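Local coordinates for protein soluble lytic murein transglycosylase (PDB 1QSA) that cleaves the glycosidic bonds between N-acetylmuramic acid and N-acetylglucosamine in peptidoglycan, leaving a 1,6-anhydro bond on the muramic acid residue, at residues L37-E42 against R63-L68; R44-D49 against V56-F61; D48-Q53 against R72-R77. One frame throughout, in Å; residues are numbered along the deposited sequence.

Interaction 1 (L37-E42 against R63-L68); sequences LYPYLE and RANPTL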
loop_
_atom_site.group_PDB
_atom_site.type_symbol
_atom_site.label_atom_id
_atom_site.label_comp_id
_atom_site.label_asym_id
_atom_site.label_seq_id
_atom_site.Cartn_x
_atom_site.Cartn_y
_atom_site.Cartn_z
ATOM N N LEU A 37 -28.032 -13.778 -3.341
ATOM C CA LEU A 37 -26.869 -14.039 -4.188
ATOM C C LEU A 37 -27.161 -14.644 -5.572
ATOM O O LEU A 37 -26.231 -14.983 -6.308
ATOM C CB LEU A 37 -25.803 -14.844 -3.437
ATOM C CG LEU A 37 -25.343 -14.245 -2.094
ATOM C CD1 LEU A 37 -24.174 -15.054 -1.546
ATOM C CD2 LEU A 37 -24.926 -12.785 -2.235
ATOM N N TYR A 38 -28.432 -14.711 -5.964
ATOM C CA TYR A 38 -28.777 -15.239 -7.290
ATOM C C TYR A 38 -28.003 -14.514 -8.417
ATOM O O TYR A 38 -27.530 -15.164 -9.341
ATOM C CB TYR A 38 -30.289 -15.176 -7.524
ATOM C CG TYR A 38 -30.699 -15.769 -8.844
ATOM C CD1 TYR A 38 -30.712 -17.155 -9.041
ATOM C CD2 TYR A 38 -31.032 -14.944 -9.907
ATOM C CE1 TYR A 38 -31.051 -17.701 -10.289
ATOM C CE2 TYR A 38 -31.370 -15.471 -11.153
ATOM C CZ TYR A 38 -31.374 -16.841 -11.335
ATOM O OH TYR A 38 -31.689 -17.330 -12.585
ATOM N N PRO A 39 -27.816 -13.175 -8.331
ATOM C CA PRO A 39 -27.068 -12.492 -9.407
ATOM C C PRO A 39 -25.654 -13.059 -9.590
ATOM O O PRO A 39 -25.114 -13.027 -10.699
ATOM C CB PRO A 39 -27.038 -11.035 -8.937
ATOM C CG PRO A 39 -28.338 -10.893 -8.206
ATOM C CD PRO A 39 -28.399 -12.188 -7.401
ATOM N N TYR A 40 -25.036 -13.549 -8.512
ATOM C CA TYR A 40 -23.706 -14.160 -8.619
ATOM C C TYR A 40 -23.773 -15.466 -9.416
ATOM O O TYR A 40 -22.835 -15.807 -10.142
ATOM C CB TYR A 40 -23.078 -14.381 -7.245
ATOM C CG TYR A 40 -22.560 -13.112 -6.613
ATOM C CD1 TYR A 40 -21.251 -12.676 -6.851
ATOM C CD2 TYR A 40 -23.366 -12.347 -5.767
ATOM C CE1 TYR A 40 -20.761 -11.513 -6.266
ATOM C CE2 TYR A 40 -22.874 -11.171 -5.166
ATOM C CZ TYR A 40 -21.571 -10.766 -5.430
ATOM O OH TYR A 40 -21.078 -9.608 -4.880
ATOM N N LEU A 41 -24.865 -16.211 -9.263
ATOM C CA LEU A 41 -25.062 -17.452 -10.018
ATOM C C LEU A 41 -25.259 -17.107 -11.506
ATOM O O LEU A 41 -24.755 -17.805 -12.387
ATOM C CB LEU A 41 -26.299 -18.201 -9.494
ATOM C CG LEU A 41 -26.198 -18.773 -8.077
ATOM C CD1 LEU A 41 -27.537 -19.405 -7.710
ATOM C CD2 LEU A 41 -25.066 -19.796 -7.988
ATOM N N GLU A 42 -26.016 -16.050 -11.785
ATOM C CA GLU A 42 -26.252 -15.641 -13.162
ATOM C C GLU A 42 -24.935 -15.219 -13.801
ATOM O O GLU A 42 -24.670 -15.530 -14.965
ATOM C CB GLU A 42 -27.212 -14.456 -13.212
ATOM C CG GLU A 42 -28.620 -14.763 -12.799
ATOM C CD GLU A 42 -29.518 -13.554 -12.922
ATOM O OE1 GLU A 42 -29.345 -12.598 -12.139
ATOM O OE2 GLU A 42 -30.398 -13.559 -13.806
ATOM N N ARG A 63 -27.329 -4.007 -17.007
ATOM C CA ARG A 63 -28.335 -2.979 -16.701
ATOM C C ARG A 63 -29.239 -3.380 -15.530
ATOM O O ARG A 63 -29.664 -2.529 -14.746
ATOM C CB ARG A 63 -29.195 -2.645 -17.929
ATOM C CG ARG A 63 -28.431 -2.371 -19.226
ATOM C CD ARG A 63 -27.085 -1.655 -19.039
ATOM N NE ARG A 63 -26.015 -2.385 -19.727
ATOM C CZ ARG A 63 -24.769 -1.946 -19.905
ATOM N NH1 ARG A 63 -24.399 -0.742 -19.461
ATOM N NH2 ARG A 63 -23.886 -2.718 -20.540
ATOM N N ALA A 64 -29.476 -4.680 -15.382
ATOM C CA ALA A 64 -30.332 -5.192 -14.314
ATOM C C ALA A 64 -29.646 -5.273 -12.958
ATOM O O ALA A 64 -30.314 -5.413 -11.938
ATOM C CB ALA A 64 -30.863 -6.567 -14.684
ATOM N N ASN A 65 -28.323 -5.149 -12.943
ATOM C CA ASN A 65 -27.555 -5.273 -11.708
ATOM C C ASN A 65 -26.541 -4.136 -11.544
ATOM O O ASN A 65 -25.338 -4.383 -11.397
ATOM C CB ASN A 65 -26.855 -6.642 -11.712
ATOM C CG ASN A 65 -27.843 -7.801 -11.715
ATOM O OD1 ASN A 65 -28.295 -8.240 -10.655
ATOM N ND2 ASN A 65 -28.196 -8.293 -12.904
ATOM N N PRO A 66 -27.030 -2.875 -11.455
ATOM C CA PRO A 66 -26.174 -1.692 -11.312
ATOM C C PRO A 66 -25.212 -1.620 -10.129
ATOM O O PRO A 66 -24.166 -0.978 -10.228
ATOM C CB PRO A 66 -27.179 -0.534 -11.301
ATOM C CG PRO A 66 -28.394 -1.137 -10.687
ATOM C CD PRO A 66 -28.454 -2.508 -11.325
ATOM N N THR A 67 -25.557 -2.267 -9.016
ATOM C CA THR A 67 -24.700 -2.248 -7.838
ATOM C C THR A 67 -23.928 -3.546 -7.572
ATOM O O THR A 67 -23.231 -3.667 -6.562
ATOM C CB THR A 67 -25.491 -1.859 -6.563
ATOM O OG1 THR A 67 -26.488 -2.850 -6.294
ATOM C CG2 THR A 67 -26.157 -0.481 -6.742
ATOM N N LEU A 68 -24.033 -4.507 -8.487
ATOM C CA LEU A 68 -23.331 -5.777 -8.328
ATOM C C LEU A 68 -21.886 -5.592 -8.823
ATOM O O LEU A 68 -21.669 -5.352 -10.013
ATOM C CB LEU A 68 -24.039 -6.850 -9.152
ATOM C CG LEU A 68 -23.442 -8.255 -9.064
ATOM C CD1 LEU A 68 -23.669 -8.827 -7.666
ATOM C CD2 LEU A 68 -24.097 -9.144 -10.117
HETATM O O HOH W 1 -30.264 -10.188 -13.695
#

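Interaction 2 (R44-D49 against V56-F61); sequences RQITDD and VTVTNF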
loop_
_atom_site.group_PDB
_atom_site.type_symbol
_atom_site.label_atom_id
_atom_site.label_comp_id
_atom_site.label_asym_id
_atom_site.label_seq_id
_atom_site.Cartn_x
_atom_site.Cartn_y
_atom_site.Cartn_z
ATOM N N ARG A 44 -21.970 -16.291 -13.011
ATOM C CA ARG A 44 -21.197 -17.507 -13.254
ATOM C C ARG A 44 -21.687 -18.194 -14.533
ATOM O O ARG A 44 -20.886 -18.639 -15.357
ATOM C CB ARG A 44 -21.291 -18.458 -12.049
ATOM C CG ARG A 44 -20.322 -19.633 -12.143
ATOM C CD ARG A 44 -20.360 -20.505 -10.877
ATOM N NE ARG A 44 -19.535 -21.705 -11.020
ATOM C CZ ARG A 44 -19.185 -22.527 -10.030
ATOM N NH1 ARG A 44 -19.584 -22.329 -8.782
ATOM N NH2 ARG A 44 -18.444 -23.588 -10.305
ATOM N N GLN A 45 -23.001 -18.257 -14.709
ATOM C CA GLN A 45 -23.592 -18.881 -15.897
ATOM C C GLN A 45 -23.195 -18.134 -17.178
ATOM O O GLN A 45 -22.785 -18.742 -18.174
ATOM C CB GLN A 45 -25.107 -18.881 -15.750
ATOM C CG GLN A 45 -25.866 -19.584 -16.851
ATOM C CD GLN A 45 -27.336 -19.663 -16.510
ATOM O OE1 GLN A 45 -28.059 -18.672 -16.606
ATOM N NE2 GLN A 45 -27.775 -20.828 -16.045
ATOM N N ILE A 46 -23.300 -16.810 -17.146
ATOM C CA ILE A 46 -22.963 -16.006 -18.321
ATOM C C ILE A 46 -21.491 -16.148 -18.691
ATOM O O ILE A 46 -21.153 -16.397 -19.856
ATOM C CB ILE A 46 -23.321 -14.525 -18.079
ATOM C CG1 ILE A 46 -24.838 -14.374 -17.980
ATOM C CG2 ILE A 46 -22.775 -13.639 -19.195
ATOM C CD1 ILE A 46 -25.273 -12.973 -17.558
ATOM N N THR A 47 -20.619 -16.034 -17.695
ATOM C CA THR A 47 -19.176 -16.133 -17.927
ATOM C C THR A 47 -18.667 -17.518 -18.276
ATOM O O THR A 47 -17.582 -17.650 -18.845
ATOM C CB THR A 47 -18.340 -15.532 -16.777
ATOM O OG1 THR A 47 -18.700 -16.126 -15.521
ATOM C CG2 THR A 47 -18.559 -14.032 -16.711
ATOM N N ASP A 48 -19.438 -18.545 -17.925
ATOM C CA ASP A 48 -19.079 -19.923 -18.239
ATOM C C ASP A 48 -19.020 -20.147 -19.754
ATOM O O ASP A 48 -18.323 -21.044 -20.226
ATOM C CB ASP A 48 -20.121 -20.888 -17.650
ATOM C CG ASP A 48 -19.699 -21.476 -16.317
ATOM O OD1 ASP A 48 -18.695 -21.036 -15.736
ATOM O OD2 ASP A 48 -20.388 -22.402 -15.850
ATOM N N ASP A 49 -19.785 -19.362 -20.500
ATOM C CA ASP A 49 -19.830 -19.502 -21.951
ATOM C C ASP A 49 -19.688 -18.115 -22.575
ATOM O O ASP A 49 -20.340 -17.819 -23.572
ATOM C CB ASP A 49 -21.183 -20.128 -22.345
ATOM C CG ASP A 49 -21.194 -20.685 -23.765
ATOM O OD1 ASP A 49 -20.119 -21.096 -24.256
ATOM O OD2 ASP A 49 -22.286 -20.724 -24.380
ATOM N N VAL A 56 -26.513 -8.737 -26.255
ATOM C CA VAL A 56 -27.771 -8.397 -25.603
ATOM C C VAL A 56 -27.926 -9.068 -24.230
ATOM O O VAL A 56 -28.427 -8.453 -23.290
ATOM C CB VAL A 56 -28.969 -8.704 -26.527
ATOM C CG1 VAL A 56 -29.225 -10.218 -26.583
ATOM C CG2 VAL A 56 -30.209 -7.871 -26.097
ATOM N N THR A 57 -27.441 -10.297 -24.101
ATOM C CA THR A 57 -27.529 -11.007 -22.832
ATOM C C THR A 57 -26.677 -10.297 -21.784
ATOM O O THR A 57 -27.102 -10.094 -20.643
ATOM C CB THR A 57 -27.066 -12.470 -22.991
ATOM O OG1 THR A 57 -27.972 -13.153 -23.860
ATOM C CG2 THR A 57 -27.013 -13.185 -21.645
ATOM N N VAL A 58 -25.487 -9.873 -22.196
ATOM C CA VAL A 58 -24.568 -9.192 -21.287
ATOM C C VAL A 58 -25.099 -7.821 -20.898
ATOM O O VAL A 58 -25.094 -7.453 -19.721
ATOM C CB VAL A 58 -23.148 -9.088 -21.905
ATOM C CG1 VAL A 58 -22.189 -8.401 -20.928
ATOM C CG2 VAL A 58 -22.632 -10.498 -22.237
ATOM N N THR A 59 -25.542 -7.059 -21.895
ATOM C CA THR A 59 -26.117 -5.737 -21.670
ATOM C C THR A 59 -27.296 -5.823 -20.688
ATOM O O THR A 59 -27.388 -5.020 -19.761
ATOM C CB THR A 59 -26.605 -5.132 -23.008
ATOM O OG1 THR A 59 -25.468 -4.902 -23.847
ATOM C CG2 THR A 59 -27.352 -3.814 -22.793
ATOM N N ASN A 60 -28.185 -6.793 -20.895
ATOM C CA ASN A 60 -29.351 -6.953 -20.018
ATOM C C ASN A 60 -28.931 -7.243 -18.581
ATOM O O ASN A 60 -29.475 -6.654 -17.643
ATOM C CB ASN A 60 -30.293 -8.044 -20.531
ATOM C CG ASN A 60 -31.045 -7.624 -21.788
ATOM O OD1 ASN A 60 -31.061 -6.443 -22.154
ATOM N ND2 ASN A 60 -31.666 -8.590 -22.457
ATOM N N PHE A 61 -27.916 -8.087 -18.414
ATOM C CA PHE A 61 -27.437 -8.425 -17.078
ATOM C C PHE A 61 -26.803 -7.220 -16.380
ATOM O O PHE A 61 -27.066 -6.950 -15.207
ATOM C CB PHE A 61 -26.438 -9.591 -17.130
ATOM C CG PHE A 61 -25.909 -9.981 -15.781
ATOM C CD1 PHE A 61 -26.717 -10.673 -14.878
ATOM C CD2 PHE A 61 -24.611 -9.629 -15.387
ATOM C CE1 PHE A 61 -26.245 -11.007 -13.608
ATOM C CE2 PHE A 61 -24.138 -9.959 -14.121
ATOM C CZ PHE A 61 -24.965 -10.654 -13.231
#

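Interaction 3 (D48-Q53 against R72-R77); sequences DDLMNQ and RTLQSR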
loop_
_atom_site.group_PDB
_atom_site.type_symbol
_atom_site.label_atom_id
_atom_site.label_comp_id
_atom_site.label_asym_id
_atom_site.label_seq_id
_atom_site.Cartn_x
_atom_site.Cartn_y
_atom_site.Cartn_z
ATOM N N ASP A 48 -19.438 -18.545 -17.925
ATOM C CA ASP A 48 -19.079 -19.923 -18.239
ATOM C C ASP A 48 -19.020 -20.147 -19.754
ATOM O O ASP A 48 -18.323 -21.044 -20.226
ATOM C CB ASP A 48 -20.121 -20.888 -17.650
ATOM C CG ASP A 48 -19.699 -21.476 -16.317
ATOM O OD1 ASP A 48 -18.695 -21.036 -15.736
ATOM O OD2 ASP A 48 -20.388 -22.402 -15.850
ATOM N N ASP A 49 -19.785 -19.362 -20.500
ATOM C CA ASP A 49 -19.830 -19.502 -21.951
ATOM C C ASP A 49 -19.688 -18.115 -22.575
ATOM O O ASP A 49 -20.340 -17.819 -23.572
ATOM C CB ASP A 49 -21.183 -20.128 -22.345
ATOM C CG ASP A 49 -21.194 -20.685 -23.765
ATOM O OD1 ASP A 49 -20.119 -21.096 -24.256
ATOM O OD2 ASP A 49 -22.286 -20.724 -24.380
ATOM N N LEU A 50 -18.805 -17.285 -22.018
ATOM C CA LEU A 50 -18.643 -15.919 -22.511
ATOM C C LEU A 50 -18.296 -15.813 -24.000
ATOM O O LEU A 50 -18.742 -14.890 -24.676
ATOM C CB LEU A 50 -17.623 -15.138 -21.668
ATOM C CG LEU A 50 -17.814 -13.615 -21.745
ATOM C CD1 LEU A 50 -19.173 -13.210 -21.151
ATOM C CD2 LEU A 50 -16.659 -12.887 -21.048
ATOM N N MET A 51 -17.544 -16.781 -24.514
ATOM C CA MET A 51 -17.156 -16.739 -25.932
ATOM C C MET A 51 -18.326 -16.897 -26.907
ATOM O O MET A 51 -18.209 -16.541 -28.075
ATOM C CB MET A 51 -16.078 -17.782 -26.228
ATOM C CG MET A 51 -14.731 -17.476 -25.593
ATOM S SD MET A 51 -13.471 -18.686 -26.094
ATOM C CE MET A 51 -12.005 -17.714 -25.956
ATOM N N ASN A 52 -19.459 -17.395 -26.414
ATOM C CA ASN A 52 -20.635 -17.604 -27.255
ATOM C C ASN A 52 -21.833 -16.751 -26.852
ATOM O O ASN A 52 -22.933 -16.918 -27.382
ATOM C CB ASN A 52 -21.005 -19.087 -27.231
ATOM C CG ASN A 52 -19.926 -19.952 -27.844
ATOM O OD1 ASN A 52 -19.487 -19.702 -28.966
ATOM N ND2 ASN A 52 -19.478 -20.951 -27.111
ATOM N N GLN A 53 -21.621 -15.824 -25.927
ATOM C CA GLN A 53 -22.715 -14.978 -25.479
ATOM C C GLN A 53 -23.028 -13.797 -26.385
ATOM O O GLN A 53 -22.119 -13.091 -26.838
ATOM C CB GLN A 53 -22.429 -14.417 -24.080
ATOM C CG GLN A 53 -22.366 -15.436 -22.982
ATOM C CD GLN A 53 -23.722 -15.998 -22.624
ATOM O OE1 GLN A 53 -24.757 -15.553 -23.140
ATOM N NE2 GLN A 53 -23.729 -16.989 -21.740
ATOM N N ARG A 72 -20.260 -4.894 -12.898
ATOM C CA ARG A 72 -19.492 -3.726 -13.299
ATOM C C ARG A 72 -18.195 -4.123 -13.989
ATOM O O ARG A 72 -17.838 -3.542 -15.020
ATOM C CB ARG A 72 -19.240 -2.792 -12.111
ATOM C CG ARG A 72 -20.540 -2.316 -11.447
ATOM C CD ARG A 72 -20.278 -1.405 -10.247
ATOM N NE ARG A 72 -20.676 -0.016 -10.486
ATOM C CZ ARG A 72 -19.989 0.862 -11.219
ATOM N NH1 ARG A 72 -18.847 0.519 -11.809
ATOM N NH2 ARG A 72 -20.450 2.096 -11.363
ATOM N N THR A 73 -17.538 -5.162 -13.486
ATOM C CA THR A 73 -16.301 -5.631 -14.103
ATOM C C THR A 73 -16.606 -6.357 -15.419
ATOM O O THR A 73 -15.772 -6.375 -16.338
ATOM C CB THR A 73 -15.478 -6.552 -13.175
ATOM O OG1 THR A 73 -16.234 -7.715 -12.825
ATOM C CG2 THR A 73 -15.048 -5.808 -11.911
ATOM N N LEU A 74 -17.802 -6.943 -15.519
ATOM C CA LEU A 74 -18.197 -7.660 -16.739
ATOM C C LEU A 74 -18.228 -6.748 -17.974
ATOM O O LEU A 74 -18.011 -7.214 -19.100
ATOM C CB LEU A 74 -19.556 -8.348 -16.551
ATOM C CG LEU A 74 -20.072 -9.213 -17.715
ATOM C CD1 LEU A 74 -19.076 -10.331 -18.044
ATOM C CD2 LEU A 74 -21.445 -9.798 -17.371
ATOM N N GLN A 75 -18.480 -5.458 -17.764
ATOM C CA GLN A 75 -18.521 -4.483 -18.860
ATOM C C GLN A 75 -17.161 -4.451 -19.587
ATOM O O GLN A 75 -17.086 -4.583 -20.821
ATOM C CB GLN A 75 -18.859 -3.102 -18.305
ATOM C CG GLN A 75 -19.096 -2.042 -19.360
ATOM C CD GLN A 75 -20.326 -2.315 -20.214
ATOM O OE1 GLN A 75 -21.144 -3.186 -19.900
ATOM N NE2 GLN A 75 -20.452 -1.579 -21.309
ATOM N N SER A 76 -16.085 -4.282 -18.819
ATOM C CA SER A 76 -14.742 -4.277 -19.398
ATOM C C SER A 76 -14.333 -5.668 -19.890
ATOM O O SER A 76 -13.704 -5.783 -20.939
ATOM C CB SER A 76 -13.703 -3.740 -18.399
ATOM O OG SER A 76 -13.819 -2.338 -18.244
ATOM N N ARG A 77 -14.719 -6.725 -19.164
ATOM C CA ARG A 77 -14.392 -8.092 -19.566
ATOM C C ARG A 77 -15.044 -8.450 -20.916
ATOM O O ARG A 77 -14.397 -9.039 -21.797
ATOM C CB ARG A 77 -14.838 -9.080 -18.491
ATOM C CG ARG A 77 -14.522 -10.532 -18.817
ATOM C CD ARG A 77 -14.906 -11.450 -17.657
ATOM N NE ARG A 77 -14.728 -12.857 -18.009
ATOM C CZ ARG A 77 -14.891 -13.875 -17.163
ATOM N NH1 ARG A 77 -15.248 -13.655 -15.901
ATOM N NH2 ARG A 77 -14.709 -15.125 -17.585
#

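Interaction 1 (L37-E42 against R63-L68)
Leu-68 reaches across to Pro-39 and Tyr-40 where two antiparallel helices of the alpha-superhelix meet, the start of helix 38-48 facing the turn that follows helix 55-64. The apolar part of the contact rests on the fork of Leu-68. CG, anti to the backbone N (chi1 -179°), carries that fork across to helix 38-48, where its two methyls diverge: CD1 makes a CH-pi contact over one face of the Tyr-40 ring, 3.9 Å from the ring centroid and displaced toward the rim, while CD2 packs 3.7 Å from Pro-39 CB. Proline suits the first turn of a helix, where no backbone N-H is needed for an i to i-4 bond. The tyrosine combines a flat face for the methyl with a hydroxyl that hydrogen-bonds to Glu-403. Cutting Tyr-40 back to an alanine is likely to strip the Leu-68 methyl of its aromatic face and leave Glu-403 without this hydroxyl. The polar part belongs to Asn-65, which begins a type I turn ending at Leu-68. Its ND2 hydrogen-bonds to Phe-61 O and also to a water. The other branch of the amide only packs: OD1 rests against the proline ring, 3.5 Å from Pro-39 CB.

Interaction 2 (R44-D49 against V56-F61)
Ile-46 pushes its terminal methyl against the root of the Phe-61 side chain: CD1 lies 3.5 Å from Phe-61 CG and 3.6 Å from Phe-61 CB, meeting the ring obliquely. The isoleucine places its two branches differently. CG1 stands anti to the carbonyl carbon (chi1 -67°) and carries CD1 to the phenylalanine, whereas CG2 turns to Val-58, 4.4 Å from its CG2. At the margin, Ile-46 CG1 comes within 4.4 Å of Thr-57 CG2, a methyl that suits a partly exposed position because the same residue also bears a hydroxyl. These side chains join the two arms of an antiparallel helical hairpin in the alpha-superhelix, helix 38-48 and helix 55-64, whose short segments run at 155° to each other with axes 11.3 Å apart. At that spacing a branched aliphatic residue and an aromatic ring can bridge the gap between the backbones, and no hydrogen bond crosses it. Phe-61 is buried further by Ala-71 of helix 69-84, while Val-58 also touches Phe-78 and Phe-94. Farther round helix 38-48, Arg-44 forms a salt bridge with Asp-18 and a cation-pi contact with Trp-17, joining that helix to helix 3-18.

Interaction 3 (D48-Q53 against R72-R77)
Leu-50 leans on Arg-77 and Leu-74, linking the connection of a helical hairpin to the next helix of the alpha-superhelix. The segment opens with Asp-48, whose OD2 forms a salt bridge with Arg-20 and accepts a hydrogen bond from Trp-17 NE1. Asp-49 follows and organises the bend: its OD1 receives Asn-52 ND2 at 2.9 Å with an N-H...O angle of 161°, on the syn side but 27° out of the carboxylate plane, while its backbone O accepts Asn-52 N. Short polar side chains suit this position, since they can bond to one another across a single turn.

Leu-50, first residue of the 3-10 turn 50-52, is the buried member and carries the contact. Its chi1 of -157° extends the side chain toward helix 69-84, where the two methyls part. CD1 is 4.2 Å from Leu-74 CD1, an apolar pair of the kind a buried leucine is suited to. CD2 approaches the extended chain of Arg-77, 3.9 Å from its CG. An arginine fits this exposed border because its methylenes can cover the leucine while the charged end reaches onward; here Arg-77 NH1 makes a weak hydrogen bond to Tyr-43 OH.

Gln-53 closes the connection by bonding back to helix 38-48, NE2 to Ile-46 O, and its own carbonyl accepts from Arg-85. At the guanidinium itself, Leu-50 CD2 comes obliquely to within 3.6 Å of Arg-77 NE.

Of the helices that these contacts join, helix 38-48 comes first from the N terminus, and its beginning pairs in interaction 1 with the turn after helix 55-64, closing a loop of 20 intervening residues. Interaction 2 is nested inside that loop and joins the same two helices nearer their connection, with six residues between its segments. Interaction 3 starts from that connection, shares Asp-48 and Asp-49 with interaction 2, and crosses interaction 1 along the chain by running on to helix 69-84. Phe-61 connects the three: its CZ lies 3.6 Å from Leu-68 CD2 of interaction 1, and its CD2 lies 3.7 Å from Leu-74 CD2 of interaction 3. Three consecutive helices are thus tied together.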